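Laminin subunit ALPHA-1 (Mus musculus, PDB 2JD4) forms part of the basement membrane protein laminin-111, whose metal-binding LG4-5 domain pair probably helps attach laminin to cell surfaces. Local coordinates at residues A[44-50]-A[169-175]. The protein carries 4 engineered substitutions. Sequence-based numbering, arbitrary orientation.
Sequences RLQVQLS and IGEIMVN
Antiparallel strands 44-53 and 167-174, neighbours in one sheet of the first laminin G beta sandwich, make this contact, with Val47 facing Val174 and Gln48 facing Met173. Gln48 and Met173 form a hydrogen-bonded pair. Gln48 N reaches Met173 O at 3.0 Å, and Met173 N returns to Gln48 O at 2.8 Å. Strand 167-174 ends at Val174, and the side chain of Asn175 continues the pairing. Asn175 OD1 accepts Gln46 N at 2.9 Å, nearly in line with the side-chain C=O. Asn175 ND2 gives a bond to Arg44 O at 3.1 Å, with the donor above that carbonyl plane. These two bonds hold the amide's rotation. Beside them, Asn175 N makes a backbone bond to Gln46 O. The Arg44 chain bends at chi3 (60°), which brings Arg44 NH1 to 3.1 Å from Asn175 CG without a hydrogen bond. Asn175 ND2 sits over one guanidinium face, the two planes 41° apart.

Val47, Leu49, Ile172 and Val174 point into the sandwich. In the other sheet Val47 meets Tyr61, Leu49 meets Ile60 and Ile172 meets Leu146. Ile172 extends its CG1 branch anti to the backbone N (chi1 175°), and Ile172 CD1 lies 3.7 Å from Val47 CG1. Leu49 CB packs against Ile172 CB at 4.1 Å. At the far end the pairing is irregular: Ser50 N is buried without a partner, while Ser50 O accepts Gly170 N at 3.2 Å.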
loop_
_atom_site.group_PDB
_atom_site.type_symbol
_atom_site.label_atom_id
_atom_site.label_comp_id
_atom_site.label_asym_id
_atom_site.label_seq_id
_atom_site.Cartn_x
_atom_site.Cartn_y
_atom_site.Cartn_z
ATOM N N ARG A 44 30.807 3.546 14.206
ATOM C CA ARG A 44 29.827 2.574 14.667
ATOM C C ARG A 44 28.393 3.047 14.472
ATOM O O ARG A 44 28.037 4.163 14.854
ATOM C CB ARG A 44 30.076 2.263 16.147
ATOM C CG ARG A 44 29.078 1.310 16.785
ATOM C CD ARG A 44 29.546 0.888 18.170
ATOM N NE ARG A 44 29.700 2.020 19.083
ATOM C CZ ARG A 44 28.687 2.702 19.608
ATOM N NH1 ARG A 44 27.438 2.367 19.311
ATOM N NH2 ARG A 44 28.920 3.715 20.434
ATOM N N LEU A 45 27.581 2.192 13.856
ATOM C CA LEU A 45 26.173 2.495 13.623
ATOM C C LEU A 45 25.338 1.279 13.987
ATOM O O LEU A 45 25.318 0.289 13.256
ATOM C CB LEU A 45 25.927 2.865 12.154
ATOM C CG LEU A 45 24.461 3.099 11.748
ATOM C CD1 LEU A 45 23.921 4.349 12.434
ATOM C CD2 LEU A 45 24.354 3.234 10.231
ATOM N N GLN A 46 24.668 1.342 15.134
ATOM C CA GLN A 46 23.813 0.247 15.569
ATOM C C GLN A 46 22.393 0.763 15.702
ATOM O O GLN A 46 22.118 1.653 16.508
ATOM C CB GLN A 46 24.253 -0.324 16.920
ATOM C CG GLN A 46 23.307 -1.422 17.424
ATOM C CD GLN A 46 23.588 -1.859 18.859
ATOM O OE1 GLN A 46 24.624 -2.464 19.151
ATOM N NE2 GLN A 46 22.661 -1.548 19.762
ATOM N N VAL A 47 21.495 0.200 14.907
ATOM C CA VAL A 47 20.101 0.609 14.940
ATOM C C VAL A 47 19.218 -0.565 15.343
ATOM O O VAL A 47 19.363 -1.680 14.831
ATOM C CB VAL A 47 19.637 1.126 13.563
ATOM C CG1 VAL A 47 18.182 1.583 13.636
ATOM C CG2 VAL A 47 20.533 2.274 13.104
ATOM N N GLN A 48 18.311 -0.315 16.276
ATOM C CA GLN A 48 17.391 -1.346 16.724
ATOM C C GLN A 48 15.987 -0.757 16.660
ATOM O O GLN A 48 15.758 0.367 17.107
ATOM C CB GLN A 48 17.721 -1.778 18.155
ATOM C CG GLN A 48 17.003 -3.034 18.599
ATOM C CD GLN A 48 17.396 -3.458 20.004
ATOM O OE1 GLN A 48 18.582 -3.516 20.337
ATOM N NE2 GLN A 48 16.401 -3.761 20.834
ATOM N N LEU A 49 15.053 -1.519 16.097
ATOM C CA LEU A 49 13.671 -1.060 15.965
ATOM C C LEU A 49 12.730 -2.253 15.895
ATOM O O LEU A 49 13.172 -3.382 15.757
ATOM C CB LEU A 49 13.528 -0.195 14.706
ATOM C CG LEU A 49 13.914 -0.795 13.349
ATOM C CD1 LEU A 49 12.743 -1.599 12.789
ATOM C CD2 LEU A 49 14.291 0.316 12.387
ATOM N N SER A 50 11.431 -2.002 16.018
ATOM C CA SER A 50 10.438 -3.073 15.935
ATOM C C SER A 50 9.554 -2.738 14.739
ATOM O O SER A 50 9.212 -1.576 14.524
ATOM C CB SER A 50 9.601 -3.149 17.219
ATOM O OG SER A 50 8.898 -1.938 17.445
ATOM N N ILE A 169 5.865 1.145 12.702
ATOM C CA ILE A 169 7.166 1.095 13.348
ATOM C C ILE A 169 7.056 1.641 14.768
ATOM O O ILE A 169 6.477 2.699 14.991
ATOM C CB ILE A 169 8.213 1.914 12.570
ATOM C CG1 ILE A 169 8.365 1.357 11.152
ATOM C CG2 ILE A 169 9.560 1.838 13.279
ATOM C CD1 ILE A 169 9.363 2.131 10.292
ATOM N N GLY A 170 7.596 0.897 15.723
ATOM C CA GLY A 170 7.546 1.329 17.102
ATOM C C GLY A 170 8.737 2.207 17.427
ATOM O O GLY A 170 9.134 3.060 16.630
ATOM N N GLU A 171 9.326 1.980 18.595
ATOM C CA GLU A 171 10.470 2.763 19.031
ATOM C C GLU A 171 11.736 2.370 18.258
ATOM O O GLU A 171 11.853 1.251 17.766
ATOM C CB GLU A 171 10.699 2.558 20.536
ATOM C CG GLU A 171 9.508 2.925 21.433
ATOM C CD GLU A 171 9.014 4.345 21.222
ATOM O OE1 GLU A 171 9.841 5.230 20.919
ATOM O OE2 GLU A 171 7.794 4.584 21.372
ATOM N N ILE A 172 12.676 3.301 18.160
ATOM C CA ILE A 172 13.934 3.047 17.465
ATOM C C ILE A 172 15.107 3.614 18.262
ATOM O O ILE A 172 15.027 4.711 18.828
ATOM C CB ILE A 172 13.915 3.649 16.033
ATOM C CG1 ILE A 172 15.289 3.489 15.375
ATOM C CG2 ILE A 172 13.482 5.107 16.084
ATOM C CD1 ILE A 172 15.356 3.999 13.931
ATOM N N MET A 173 16.188 2.843 18.319
ATOM C CA MET A 173 17.387 3.236 19.042
ATOM C C MET A 173 18.590 3.307 18.110
ATOM O O MET A 173 18.721 2.499 17.193
ATOM C CB MET A 173 17.708 2.210 20.123
ATOM C CG MET A 173 16.666 2.039 21.194
ATOM S SD MET A 173 17.181 0.696 22.279
ATOM C CE MET A 173 18.875 1.179 22.628
ATOM N N VAL A 174 19.467 4.274 18.359
ATOM C CA VAL A 174 20.687 4.432 17.576
ATOM C C VAL A 174 21.829 4.487 18.594
ATOM O O VAL A 174 21.825 5.336 19.486
ATOM C CB VAL A 174 20.671 5.728 16.743
ATOM C CG1 VAL A 174 22.016 5.920 16.063
ATOM C CG2 VAL A 174 19.574 5.660 15.684
ATOM N N ASN A 175 22.785 3.565 18.479
ATOM C CA ASN A 175 23.910 3.504 19.411
ATOM C C ASN A 175 23.480 3.595 20.884
ATOM O O ASN A 175 24.020 4.394 21.661
ATOM C CB ASN A 175 24.937 4.604 19.082
ATOM C CG ASN A 175 25.645 4.360 17.755
ATOM O OD1 ASN A 175 25.234 3.494 16.978
ATOM N ND2 ASN A 175 26.706 5.126 17.485
#